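Local coordinates for KLLA0E08119p (Kluyveromyces lactis, PDB 3VA7), which probably catalyses the ATP- and biotin-dependent carboxylation of urea to urea-1-carboxylate, this chain comprising its biotin carboxylase, carboxyltransferase and biotin carrier parts, at residues W392-T397 with K415-G420; Q490-R495 with S506-S511; F928-A933 with G1048-A1053. One frame throughout, in Å; residues are numbered along the deposited sequence.

Interaction 1 of 3, residues W392-T397 with K415-G420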
ATOM      1  N   TRP A 392     -14.432  -7.285  22.823  1.00 33.60           N
ATOM      2  CA  TRP A 392     -15.421  -7.657  23.877  1.00 32.92           C
ATOM      3  C   TRP A 392     -16.592  -8.409  23.270  1.00 31.59           C
ATOM      4  O   TRP A 392     -17.330  -9.083  23.996  1.00 32.47           O
ATOM      5  CB  TRP A 392     -15.980  -6.438  24.678  1.00 32.46           C
ATOM      6  CG  TRP A 392     -16.406  -5.305  23.776  1.00 32.63           C
ATOM      7  CD1 TRP A 392     -15.632  -4.248  23.388  1.00 30.53           C
ATOM      8  CD2 TRP A 392     -17.652  -5.168  23.051  1.00 32.79           C
ATOM      9  NE1 TRP A 392     -16.318  -3.453  22.512  1.00 30.42           N
ATOM     10  CE2 TRP A 392     -17.561  -3.975  22.291  1.00 29.16           C
ATOM     11  CE3 TRP A 392     -18.827  -5.926  22.979  1.00 32.24           C
ATOM     12  CZ2 TRP A 392     -18.595  -3.510  21.493  1.00 30.75           C
ATOM     13  CZ3 TRP A 392     -19.871  -5.455  22.180  1.00 32.09           C
ATOM     14  CH2 TRP A 392     -19.751  -4.265  21.450  1.00 32.09           C
ATOM     15  N   ALA A 393     -16.788  -8.257  21.965  1.00 29.64           N
ATOM     16  CA  ALA A 393     -17.732  -9.125  21.241  1.00 28.43           C
ATOM     17  C   ALA A 393     -17.042 -10.478  20.923  1.00 27.96           C
ATOM     18  O   ALA A 393     -15.845 -10.648  21.093  1.00 27.30           O
ATOM     19  CB  ALA A 393     -18.268  -8.422  19.943  1.00 26.20           C
ATOM     20  N   ARG A 394     -17.820 -11.447  20.488  1.00 28.36           N
ATOM     21  CA  ARG A 394     -17.260 -12.661  19.914  1.00 28.08           C
ATOM     22  C   ARG A 394     -17.196 -12.385  18.425  1.00 27.82           C
ATOM     23  O   ARG A 394     -18.188 -11.958  17.817  1.00 27.09           O
ATOM     24  CB  ARG A 394     -18.144 -13.915  20.210  1.00 28.01           C
ATOM     25  CG  ARG A 394     -17.794 -15.107  19.296  1.00 27.18           C
ATOM     26  CD  ARG A 394     -18.408 -16.362  19.721  1.00 25.96           C
ATOM     27  NE  ARG A 394     -18.369 -17.339  18.651  1.00 30.96           N
ATOM     28  CZ  ARG A 394     -18.859 -18.571  18.765  1.00 33.81           C
ATOM     29  NH1 ARG A 394     -19.424 -18.965  19.912  1.00 35.17           N
ATOM     30  NH2 ARG A 394     -18.783 -19.413  17.751  1.00 32.61           N
ATOM     31  N   VAL A 395     -16.019 -12.583  17.834  1.00 28.36           N
ATOM     32  CA  VAL A 395     -15.923 -12.453  16.363  1.00 28.19           C
ATOM     33  C   VAL A 395     -15.323 -13.688  15.775  1.00 27.98           C
ATOM     34  O   VAL A 395     -14.254 -14.104  16.155  1.00 27.98           O
ATOM     35  CB  VAL A 395     -15.407 -11.026  15.820  1.00 28.36           C
ATOM     36  CG1 VAL A 395     -15.133 -10.023  16.967  1.00 26.55           C
ATOM     37  CG2 VAL A 395     -14.268 -11.112  14.792  1.00 27.60           C
ATOM     38  N   ASP A 396     -16.075 -14.344  14.914  1.00 27.92           N
ATOM     39  CA  ASP A 396     -15.547 -15.533  14.289  1.00 27.77           C
ATOM     40  C   ASP A 396     -15.044 -15.037  12.949  1.00 27.99           C
ATOM     41  O   ASP A 396     -15.800 -14.477  12.116  1.00 28.48           O
ATOM     42  CB  ASP A 396     -16.601 -16.638  14.190  1.00 26.98           C
ATOM     43  CG  ASP A 396     -17.106 -17.133  15.574  1.00 28.75           C
ATOM     44  OD1 ASP A 396     -16.511 -16.908  16.661  1.00 30.82           O
ATOM     45  OD2 ASP A 396     -18.142 -17.793  15.592  1.00 29.89           O
ATOM     46  N   THR A 397     -13.752 -15.155  12.765  1.00 27.63           N
ATOM     47  CA  THR A 397     -13.175 -14.664  11.565  1.00 28.92           C
ATOM     48  C   THR A 397     -11.988 -15.555  11.198  1.00 30.15           C
ATOM     49  O   THR A 397     -11.676 -16.542  11.904  1.00 30.35           O
ATOM     50  CB  THR A 397     -12.734 -13.168  11.745  1.00 29.48           C
ATOM     51  OG1 THR A 397     -12.312 -12.621  10.476  1.00 30.30           O
ATOM     52  CG2 THR A 397     -11.594 -13.039  12.835  1.00 25.46           C
ATOM     53  N   LYS A 415     -17.729 -12.772  11.377  1.00 30.72           N
ATOM     54  CA  LYS A 415     -19.069 -12.780  11.887  1.00 30.26           C
ATOM     55  C   LYS A 415     -18.916 -12.123  13.239  1.00 30.42           C
ATOM     56  O   LYS A 415     -18.065 -12.531  14.061  1.00 31.09           O
ATOM     57  CB  LYS A 415     -19.605 -14.185  12.012  1.00 29.63           C
ATOM     58  CG  LYS A 415     -19.844 -14.815  10.695  1.00 31.01           C
ATOM     59  CD  LYS A 415     -20.549 -16.154  10.857  1.00 35.28           C
ATOM     60  CE  LYS A 415     -19.626 -17.203  11.447  1.00 32.96           C
ATOM     61  NZ  LYS A 415     -20.335 -18.383  11.944  1.00 33.34           N
ATOM     62  N   ILE A 416     -19.702 -11.068  13.426  1.00 29.95           N
ATOM     63  CA  ILE A 416     -19.619 -10.221  14.585  1.00 30.62           C
ATOM     64  C   ILE A 416     -20.811 -10.525  15.471  1.00 30.49           C
ATOM     65  O   ILE A 416     -21.948 -10.279  15.080  1.00 30.71           O
ATOM     66  CB  ILE A 416     -19.563  -8.747  14.147  1.00 30.47           C
ATOM     67  CG1 ILE A 416     -18.251  -8.531  13.396  1.00 31.63           C
ATOM     68  CG2 ILE A 416     -19.591  -7.807  15.347  1.00 30.56           C
ATOM     69  CD1 ILE A 416     -18.378  -7.658  12.206  1.00 34.67           C
ATOM     70  N   ILE A 417     -20.523 -11.092  16.631  1.00 29.74           N
ATOM     71  CA  ILE A 417     -21.533 -11.606  17.550  1.00 30.23           C
ATOM     72  C   ILE A 417     -21.538 -10.963  18.982  1.00 30.74           C
ATOM     73  O   ILE A 417     -20.543 -10.990  19.752  1.00 29.49           O
ATOM     74  CB  ILE A 417     -21.401 -13.119  17.659  1.00 30.13           C
ATOM     75  CG1 ILE A 417     -21.337 -13.694  16.239  1.00 31.61           C
ATOM     76  CG2 ILE A 417     -22.520 -13.747  18.493  1.00 27.64           C
ATOM     77  CD1 ILE A 417     -20.238 -14.751  16.108  1.00 29.38           C
ATOM     78  N   VAL A 418     -22.718 -10.485  19.333  1.00 30.87           N
ATOM     79  CA  VAL A 418     -22.939  -9.687  20.512  1.00 32.91           C
ATOM     80  C   VAL A 418     -24.000 -10.367  21.443  1.00 34.01           C
ATOM     81  O   VAL A 418     -24.920 -11.034  20.951  1.00 34.64           O
ATOM     82  CB  VAL A 418     -23.362  -8.318  19.970  1.00 32.68           C
ATOM     83  CG1 VAL A 418     -24.712  -7.887  20.435  1.00 32.11           C
ATOM     84  CG2 VAL A 418     -22.268  -7.328  20.178  1.00 33.61           C
ATOM     85  N   HIS A 419     -23.841 -10.243  22.759  1.00 34.75           N
ATOM     86  CA  HIS A 419     -24.687 -10.953  23.762  1.00 35.87           C
ATOM     87  C   HIS A 419     -25.144  -9.906  24.731  1.00 37.63           C
ATOM     88  O   HIS A 419     -24.315  -9.335  25.474  1.00 38.23           O
ATOM     89  CB  HIS A 419     -23.898 -11.980  24.587  1.00 34.56           C
ATOM     90  CG  HIS A 419     -24.768 -12.866  25.434  1.00 36.11           C
ATOM     91  ND1 HIS A 419     -24.280 -13.617  26.499  1.00 35.35           N
ATOM     92  CD2 HIS A 419     -26.103 -13.123  25.367  1.00 31.93           C
ATOM     93  CE1 HIS A 419     -25.279 -14.302  27.035  1.00 32.46           C
ATOM     94  NE2 HIS A 419     -26.394 -14.011  26.372  1.00 30.24           N
ATOM     95  N   GLY A 420     -26.439  -9.623  24.715  1.00 38.64           N
ATOM     96  CA  GLY A 420     -27.006  -8.639  25.627  1.00 40.69           C
ATOM     97  C   GLY A 420     -28.051  -9.228  26.558  1.00 41.94           C
ATOM     98  O   GLY A 420     -28.509 -10.375  26.364  1.00 42.12           O
TER
HETATM   99  O   HOH W   1     -18.439 -19.836  13.396  1.00 18.11           O

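Interaction 2 of 3, residues Q490-R495 with S506-S511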
ATOM      1  N   GLN A 490      -5.017  13.182  -0.956  1.00 26.82           N
ATOM      2  CA  GLN A 490      -3.772  13.739  -0.391  1.00 25.47           C
ATOM      3  C   GLN A 490      -4.110  14.553   0.822  1.00 25.00           C
ATOM      4  O   GLN A 490      -5.279  14.972   0.927  1.00 25.42           O
ATOM      5  CB  GLN A 490      -3.044  14.624  -1.409  1.00 24.98           C
ATOM      6  CG  GLN A 490      -2.599  13.892  -2.635  1.00 23.74           C
ATOM      7  CD  GLN A 490      -1.489  12.912  -2.328  1.00 25.41           C
ATOM      8  OE1 GLN A 490      -1.177  12.057  -3.162  1.00 29.13           O
ATOM      9  NE2 GLN A 490      -0.889  13.014  -1.128  1.00 18.32           N
ATOM     10  N   ASP A 491      -3.137  14.769   1.726  1.00 23.76           N
ATOM     11  CA  ASP A 491      -3.293  15.756   2.805  1.00 24.17           C
ATOM     12  C   ASP A 491      -2.035  16.563   3.082  1.00 24.64           C
ATOM     13  O   ASP A 491      -0.997  16.295   2.492  1.00 24.98           O
ATOM     14  CB  ASP A 491      -3.878  15.154   4.095  1.00 24.00           C
ATOM     15  CG  ASP A 491      -2.952  14.125   4.767  1.00 26.26           C
ATOM     16  OD1 ASP A 491      -1.738  14.093   4.458  1.00 27.33           O
ATOM     17  OD2 ASP A 491      -3.454  13.348   5.628  1.00 26.94           O
ATOM     18  N   TYR A 492      -2.112  17.559   3.973  1.00 24.96           N
ATOM     19  CA  TYR A 492      -1.040  18.541   4.101  1.00 24.80           C
ATOM     20  C   TYR A 492      -0.770  18.851   5.540  1.00 25.61           C
ATOM     21  O   TYR A 492      -1.723  19.216   6.251  1.00 25.91           O
ATOM     22  CB  TYR A 492      -1.443  19.847   3.434  1.00 25.07           C
ATOM     23  CG  TYR A 492      -0.363  20.866   3.625  1.00 22.69           C
ATOM     24  CD1 TYR A 492       0.690  20.950   2.708  1.00 20.22           C
ATOM     25  CD2 TYR A 492      -0.364  21.715   4.753  1.00 21.77           C
ATOM     26  CE1 TYR A 492       1.712  21.851   2.888  1.00 20.53           C
ATOM     27  CE2 TYR A 492       0.646  22.655   4.937  1.00 19.72           C
ATOM     28  CZ  TYR A 492       1.669  22.694   4.009  1.00 22.16           C
ATOM     29  OH  TYR A 492       2.678  23.561   4.177  1.00 28.42           O
ATOM     30  N   PRO A 493       0.519  18.808   5.981  1.00 26.05           N
ATOM     31  CA  PRO A 493       1.764  18.745   5.209  1.00 26.08           C
ATOM     32  C   PRO A 493       2.118  17.389   4.600  1.00 26.60           C
ATOM     33  O   PRO A 493       3.063  17.311   3.813  1.00 27.59           O
ATOM     34  CB  PRO A 493       2.835  19.150   6.221  1.00 25.47           C
ATOM     35  CG  PRO A 493       2.219  18.826   7.577  1.00 24.39           C
ATOM     36  CD  PRO A 493       0.779  18.828   7.448  1.00 25.63           C
ATOM     37  N   GLY A 494       1.363  16.347   4.907  1.00 26.98           N
ATOM     38  CA  GLY A 494       1.629  15.018   4.306  1.00 26.49           C
ATOM     39  C   GLY A 494       2.280  14.086   5.319  1.00 26.71           C
ATOM     40  O   GLY A 494       2.104  14.230   6.545  1.00 25.14           O
ATOM     41  N   ARG A 495       3.046  13.129   4.807  1.00 26.72           N
ATOM     42  CA  ARG A 495       3.592  12.063   5.641  1.00 25.83           C
ATOM     43  C   ARG A 495       4.898  12.579   6.137  1.00 25.38           C
ATOM     44  O   ARG A 495       5.948  12.201   5.618  1.00 25.73           O
ATOM     45  CB  ARG A 495       3.790  10.783   4.797  1.00 26.74           C
ATOM     46  CG  ARG A 495       4.075   9.512   5.579  1.00 24.77           C
ATOM     47  CD  ARG A 495       3.643   8.282   4.814  1.00 21.06           C
ATOM     48  NE  ARG A 495       2.218   8.034   4.924  1.00 20.73           N
ATOM     49  CZ  ARG A 495       1.364   8.119   3.895  1.00 22.27           C
ATOM     50  NH1 ARG A 495       1.796   8.437   2.678  1.00 16.94           N
ATOM     51  NH2 ARG A 495       0.059   7.909   4.085  1.00 19.08           N
ATOM     52  N   SER A 506       4.798  12.966   0.401  1.00 22.05           N
ATOM     53  CA  SER A 506       3.645  12.873  -0.486  1.00 23.72           C
ATOM     54  C   SER A 506       2.784  14.124  -0.295  1.00 23.88           C
ATOM     55  O   SER A 506       3.312  15.174  -0.244  1.00 25.37           O
ATOM     56  CB  SER A 506       2.867  11.555  -0.249  1.00 22.66           C
ATOM     57  OG  SER A 506       3.629  10.495  -0.784  1.00 22.39           O
ATOM     58  N   GLY A 507       1.485  14.024  -0.129  1.00 24.97           N
ATOM     59  CA  GLY A 507       0.685  15.215  -0.084  1.00 26.42           C
ATOM     60  C   GLY A 507       0.646  15.873  -1.444  1.00 27.58           C
ATOM     61  O   GLY A 507       1.196  15.320  -2.420  1.00 28.07           O
ATOM     62  N   PRO A 508       0.028  17.062  -1.522  1.00 27.97           N
ATOM     63  CA  PRO A 508      -0.153  17.740  -2.806  1.00 28.36           C
ATOM     64  C   PRO A 508       1.158  18.260  -3.321  1.00 29.93           C
ATOM     65  O   PRO A 508       2.021  18.798  -2.587  1.00 29.58           O
ATOM     66  CB  PRO A 508      -1.003  18.950  -2.466  1.00 28.51           C
ATOM     67  CG  PRO A 508      -0.655  19.237  -1.002  1.00 28.74           C
ATOM     68  CD  PRO A 508      -0.359  17.896  -0.368  1.00 28.03           C
ATOM     69  N   MET A 509       1.277  18.129  -4.617  1.00 31.15           N
ATOM     70  CA  MET A 509       2.400  18.617  -5.360  1.00 31.32           C
ATOM     71  C   MET A 509       2.443  20.152  -5.471  1.00 31.12           C
ATOM     72  O   MET A 509       3.517  20.725  -5.675  1.00 31.13           O
ATOM     73  CB  MET A 509       2.228  17.989  -6.725  1.00 31.96           C
ATOM     74  CG  MET A 509       3.403  18.014  -7.544  1.00 32.99           C
ATOM     75  SD  MET A 509       4.518  16.725  -7.074  1.00 35.56           S
ATOM     76  CE  MET A 509       5.436  16.751  -8.653  1.00 30.26           C
ATOM     77  N   ASP A 510       1.268  20.805  -5.423  1.00 30.76           N
ATOM     78  CA  ASP A 510       1.176  22.265  -5.380  1.00 29.84           C
ATOM     79  C   ASP A 510       0.430  22.490  -4.099  1.00 29.92           C
ATOM     80  O   ASP A 510      -0.808  22.381  -4.055  1.00 30.17           O
ATOM     81  CB  ASP A 510       0.440  22.847  -6.621  1.00 29.21           C
ATOM     82  CG  ASP A 510      -0.284  24.241  -6.362  1.00 30.16           C
ATOM     83  OD1 ASP A 510      -1.050  24.728  -7.259  1.00 29.24           O
ATOM     84  OD2 ASP A 510      -0.114  24.856  -5.282  1.00 28.03           O
ATOM     85  N   SER A 511       1.173  22.799  -3.044  1.00 29.45           N
ATOM     86  CA  SER A 511       0.538  22.854  -1.738  1.00 29.48           C
ATOM     87  C   SER A 511      -0.310  24.064  -1.495  1.00 30.22           C
ATOM     88  O   SER A 511      -1.234  23.981  -0.663  1.00 31.99           O
ATOM     89  CB  SER A 511       1.493  22.607  -0.560  1.00 29.81           C
ATOM     90  OG  SER A 511       2.256  23.718  -0.180  1.00 24.51           O
TER
HETATM   91  O   HOH W   2       4.430   9.126   1.577  1.00 18.12           O

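Interaction 3 of 3, residues F928-A933 with G1048-A1053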
ATOM      1  N   PHE A 928      21.730  -9.301   8.930  1.00 26.06           N
ATOM      2  CA  PHE A 928      20.721  -9.872   8.060  1.00 26.73           C
ATOM      3  C   PHE A 928      21.398 -10.780   7.028  1.00 28.05           C
ATOM      4  O   PHE A 928      22.331 -10.342   6.322  1.00 28.54           O
ATOM      5  CB  PHE A 928      19.967  -8.737   7.326  1.00 27.17           C
ATOM      6  CG  PHE A 928      18.940  -8.005   8.188  1.00 24.85           C
ATOM      7  CD1 PHE A 928      19.344  -7.084   9.142  1.00 22.27           C
ATOM      8  CD2 PHE A 928      17.577  -8.275   8.058  1.00 23.34           C
ATOM      9  CE1 PHE A 928      18.392  -6.402   9.981  1.00 23.40           C
ATOM     10  CE2 PHE A 928      16.624  -7.607   8.889  1.00 25.83           C
ATOM     11  CZ  PHE A 928      17.048  -6.651   9.843  1.00 21.51           C
ATOM     12  N   LYS A 929      20.916 -12.021   6.917  1.00 27.77           N
ATOM     13  CA  LYS A 929      21.317 -12.893   5.820  1.00 27.71           C
ATOM     14  C   LYS A 929      20.173 -13.082   4.828  1.00 27.82           C
ATOM     15  O   LYS A 929      19.115 -13.698   5.150  1.00 28.22           O
ATOM     16  CB  LYS A 929      21.799 -14.237   6.375  1.00 28.85           C
ATOM     17  CG  LYS A 929      23.275 -14.156   6.763  1.00 29.50           C
ATOM     18  CD  LYS A 929      23.645 -15.161   7.796  1.00 31.54           C
ATOM     19  CE  LYS A 929      25.105 -14.908   8.201  1.00 33.17           C
ATOM     20  NZ  LYS A 929      25.456 -15.867   9.290  1.00 33.19           N
ATOM     21  N   LEU A 930      20.372 -12.553   3.625  1.00 26.72           N
ATOM     22  CA  LEU A 930      19.267 -12.397   2.701  1.00 27.18           C
ATOM     23  C   LEU A 930      19.496 -13.144   1.380  1.00 27.53           C
ATOM     24  O   LEU A 930      20.578 -13.008   0.769  1.00 29.13           O
ATOM     25  CB  LEU A 930      19.080 -10.890   2.425  1.00 28.10           C
ATOM     26  CG  LEU A 930      18.657  -9.950   3.582  1.00 28.00           C
ATOM     27  CD1 LEU A 930      18.377  -8.591   3.053  1.00 25.13           C
ATOM     28  CD2 LEU A 930      17.398 -10.488   4.277  1.00 25.61           C
ATOM     29  N   PRO A 931      18.486 -13.904   0.907  1.00 26.64           N
ATOM     30  CA  PRO A 931      18.643 -14.665  -0.325  1.00 26.52           C
ATOM     31  C   PRO A 931      18.730 -13.743  -1.516  1.00 26.48           C
ATOM     32  O   PRO A 931      17.956 -12.808  -1.611  1.00 26.71           O
ATOM     33  CB  PRO A 931      17.333 -15.453  -0.426  1.00 25.33           C
ATOM     34  CG  PRO A 931      16.374 -14.668   0.374  1.00 25.45           C
ATOM     35  CD  PRO A 931      17.114 -13.999   1.437  1.00 26.59           C
ATOM     36  N   MET A 932      19.625 -14.017  -2.453  1.00 26.87           N
ATOM     37  CA  MET A 932      19.659 -13.203  -3.682  1.00 26.74           C
ATOM     38  C   MET A 932      19.875 -14.068  -4.941  1.00 26.08           C
ATOM     39  O   MET A 932      20.810 -14.912  -5.034  1.00 26.68           O
ATOM     40  CB  MET A 932      20.718 -12.104  -3.542  1.00 26.67           C
ATOM     41  CG  MET A 932      20.824 -11.178  -4.722  1.00 32.27           C
ATOM     42  SD  MET A 932      22.580 -10.845  -5.122  1.00 42.94           S
ATOM     43  CE  MET A 932      22.789 -12.104  -6.314  1.00 41.09           C
ATOM     44  N   ALA A 933      18.992 -13.867  -5.900  1.00 25.32           N
ATOM     45  CA  ALA A 933      19.208 -14.350  -7.264  1.00 25.13           C
ATOM     46  C   ALA A 933      20.171 -13.462  -8.105  1.00 24.87           C
ATOM     47  O   ALA A 933      19.896 -12.294  -8.388  1.00 25.68           O
ATOM     48  CB  ALA A 933      17.896 -14.548  -7.950  1.00 24.26           C
ATOM     49  N   GLY A1048      21.385  -8.194  -9.307  1.00 23.43           N
ATOM     50  CA  GLY A1048      20.593  -9.350  -8.912  1.00 23.01           C
ATOM     51  C   GLY A1048      19.440  -8.941  -8.031  1.00 23.47           C
ATOM     52  O   GLY A1048      19.148  -7.735  -7.908  1.00 24.57           O
ATOM     53  N   ARG A1049      18.754  -9.903  -7.419  1.00 22.82           N
ATOM     54  CA  ARG A1049      17.581  -9.528  -6.656  1.00 22.35           C
ATOM     55  C   ARG A1049      17.394 -10.342  -5.379  1.00 23.02           C
ATOM     56  O   ARG A1049      17.591 -11.550  -5.389  1.00 22.98           O
ATOM     57  CB  ARG A1049      16.355  -9.562  -7.562  1.00 21.72           C
ATOM     58  CG  ARG A1049      15.089  -9.050  -6.981  1.00 21.39           C
ATOM     59  CD  ARG A1049      13.926  -9.081  -8.022  1.00 25.31           C
ATOM     60  NE  ARG A1049      13.918 -10.259  -8.886  1.00 26.56           N
ATOM     61  CZ  ARG A1049      12.922 -11.144  -8.967  1.00 28.39           C
ATOM     62  NH1 ARG A1049      11.800 -10.973  -8.283  1.00 27.09           N
ATOM     63  NH2 ARG A1049      13.037 -12.185  -9.780  1.00 27.59           N
ATOM     64  N   THR A1050      17.058  -9.638  -4.286  1.00 23.42           N
ATOM     65  CA  THR A1050      16.615 -10.199  -3.001  1.00 23.75           C
ATOM     66  C   THR A1050      15.144  -9.897  -2.780  1.00 24.20           C
ATOM     67  O   THR A1050      14.378  -9.632  -3.730  1.00 24.66           O
ATOM     68  CB  THR A1050      17.179  -9.443  -1.781  1.00 24.44           C
ATOM     69  OG1 THR A1050      18.112  -8.413  -2.161  1.00 26.26           O
ATOM     70  CG2 THR A1050      17.680 -10.382  -0.689  1.00 22.22           C
ATOM     71  N   ILE A1051      14.777  -9.924  -1.492  1.00 23.71           N
ATOM     72  CA  ILE A1051      13.475  -9.514  -1.002  1.00 23.43           C
ATOM     73  C   ILE A1051      13.583  -8.075  -0.468  1.00 24.22           C
ATOM     74  O   ILE A1051      14.616  -7.685   0.109  1.00 24.70           O
ATOM     75  CB  ILE A1051      12.992 -10.387   0.208  1.00 23.53           C
ATOM     76  CG1 ILE A1051      13.970 -10.240   1.409  1.00 22.05           C
ATOM     77  CG2 ILE A1051      12.708 -11.788  -0.222  1.00 21.02           C
ATOM     78  CD1 ILE A1051      13.709 -11.072   2.598  1.00 20.17           C
ATOM     79  N   THR A1052      12.487  -7.330  -0.592  1.00 23.72           N
ATOM     80  CA  THR A1052      12.406  -5.973  -0.076  1.00 22.87           C
ATOM     81  C   THR A1052      12.683  -5.933   1.397  1.00 22.84           C
ATOM     82  O   THR A1052      12.211  -6.779   2.149  1.00 23.13           O
ATOM     83  CB  THR A1052      10.998  -5.339  -0.313  1.00 22.53           C
ATOM     84  OG1 THR A1052      11.030  -3.974   0.140  1.00 21.66           O
ATOM     85  CG2 THR A1052       9.925  -6.113   0.393  1.00 18.00           C
ATOM     86  N   ALA A1053      13.453  -4.950   1.802  1.00 22.07           N
ATOM     87  CA  ALA A1053      13.692  -4.759   3.196  1.00 22.04           C
ATOM     88  C   ALA A1053      12.701  -3.670   3.705  1.00 22.72           C
ATOM     89  O   ALA A1053      13.038  -2.859   4.601  1.00 23.19           O
ATOM     90  CB  ALA A1053      15.129  -4.353   3.385  1.00 21.64           C
TER

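Interaction 1 of 3, residues W392-T397 with K415-G420
Arg394 and Asp396 form hydrogen-bonded pairs with Ile417 and Lys415, and Val395 with Ile416 the non-hydrogen-bonded pair between them, in two antiparallel strands whose axes run at 162°. Of the four backbone bonds, Arg394 N reaches Ile417 O at 2.9 Å and Lys415 N reaches Asp396 O at 2.7 Å. Arg394, Asp396, Lys415 and Ile417 share one face. There the arginine, extended from CG to NE with CG anti to the backbone N (chi1 164°), runs out beside Asp396, two residues along the same strand, and grips its carboxylate side-on. NE meets OD1 of Asp396 at 2.8 Å and NH2 meets OD2 of Asp396 at 2.8 Å, both on the syn side. Arg394 NH1 has Glu330 as a further salt-bridge partner. Both strands, in the biotin carboxylase C-terminal region, belong to a large antiparallel sheet that also takes in strands of the ATP-binding region; strand 412-420 pairs along its other edge with strand 362-372, and Pro327 packs on the salt-bridged face. Ile417 lies alongside Arg394 and puts CD1 3.7 Å from Asp396 OD2. A water links the acid to Lys415, donating to Asp396 OD2 at 3.0 Å and accepting from Lys415 NZ at 2.8 Å; the ammonium also bonds to Val324 O. Trp392 and Val418 run side by side, CZ3 of Trp392 lying 3.6 Å from Val418 CG2, while the indole NE1 bonds to Glu436.

Interaction 2 of 3, residues Q490-R495 with S506-S511
Asp491 and Tyr492 pack against Gly507, Pro508 and Ser511 where the long loop joining strand 488-490 to helix 511-520, at the start of the carboxyltransferase A/B region, doubles back on itself; Asp510 is the N-cap of that helix, and a cis peptide bond precedes Pro493. In the middle of the contact Asp491 O packs on the backbone of Gly507 and the ring of Pro508, 3.3 Å from both Gly507 CA and Pro508 CD. The two segments draw close at a pair of glycines, with Gly494 CA 4.5 Å from Gly507 CA. A CB at Gly494 would be jammed against the carbonyl O of the preceding residue, and one at Gly507 would lie too near Asp491 O. The ring of Tyr492 packs on Ser511 and Pro508: with CG anti to the backbone N (chi1 177°), it reaches along 506-511, CE1 3.5 Å from Ser511 CB and CD1 4.3 Å from Pro508 CG. Pro493 CB sits over the centre of one face of this ring. Polar links lie at the other end. Arg495 is held by the carbonyls of Tyr601 and Ser606, Asp491 by Ser604 and its neighbours, and Ser506 OG by Asp749. One water lies in the guanidinium plane, accepting from Arg495 NH1 at 2.9 Å and donating to Ser506 OG at 2.8 Å.

Interaction 3 of 3, residues F928-A933 with G1048-A1053
The flat groups that meet between Ala933 and Arg1049 are backbone peptides, and no aromatic ring of the two segments takes part. Rings come from neighbouring strand 1075-1081: Phe1078 packs against both Met932 and Thr1050, and Tyr1079 against Pro931. The guanidinium of Arg1049 looks to acids outside the two segments, NE forming a salt bridge with Asp936 and NH2 one with Glu1087 of helix 1083-1094, which also packs on Ala933, Arg1049 and Ile1051. Ala933 and Arg1049 make an antiparallel hydrogen-bonded pair. Ala933 N donates to Arg1049 O at 2.8 Å, and Arg1049 N returns a bond of 2.8 Å to Ala933 O. Arg1049 O also receives a CA-H...O contact from Met932 CA at 3.2 Å. Met932 CG, anti to its own N (chi1 -178°), passes 3.3 Å from the same Arg1049 O before the side chain bends. On the other side of the pair, Gly1048 CA comes to 3.1 Å from Ala933 O. After Thr1050 the segment 1050-1053 diverges from the strand, and the contact turns apolar: Leu930 and Ile1051 cross at about a right angle, CD2 of Leu930 being 4.1 Å from Ile1051 CD1. Both strands belong to the mixed sheet of carboxyltransferase subdomains C and D, where strand 1045-1049 comes directly after Gly1042, Gly1043 and Tyr1044 of the urea pocket. The strand leaving that pocket is thus joined to strand 922-934 by two backbone bonds, and the buried charge of Arg1049 is probably balanced by its two acidic partners, one of which connects it to the helix.

Overall arrangement
The three contacts share no strand, helix or loop and follow one another along the chain. Interaction 1 belongs to the biotin carboxylase part, its nearest atoms about 25 Å from either of the others; interactions 2 and 3 sit in the carboxyltransferase region, about 15 Å apart at their nearest atoms. Interaction 1 is partly buried and combines a regular strand ladder with ion pairing and a water, whereas the other two are buried. Interaction 2, a loop closing on itself, uses close packing of a carbonyl on glycine and proline and a single water bridge instead of a ladder. Interaction 3 joins residues far apart in sequence through one strand pair that soon gives way to aliphatic contact.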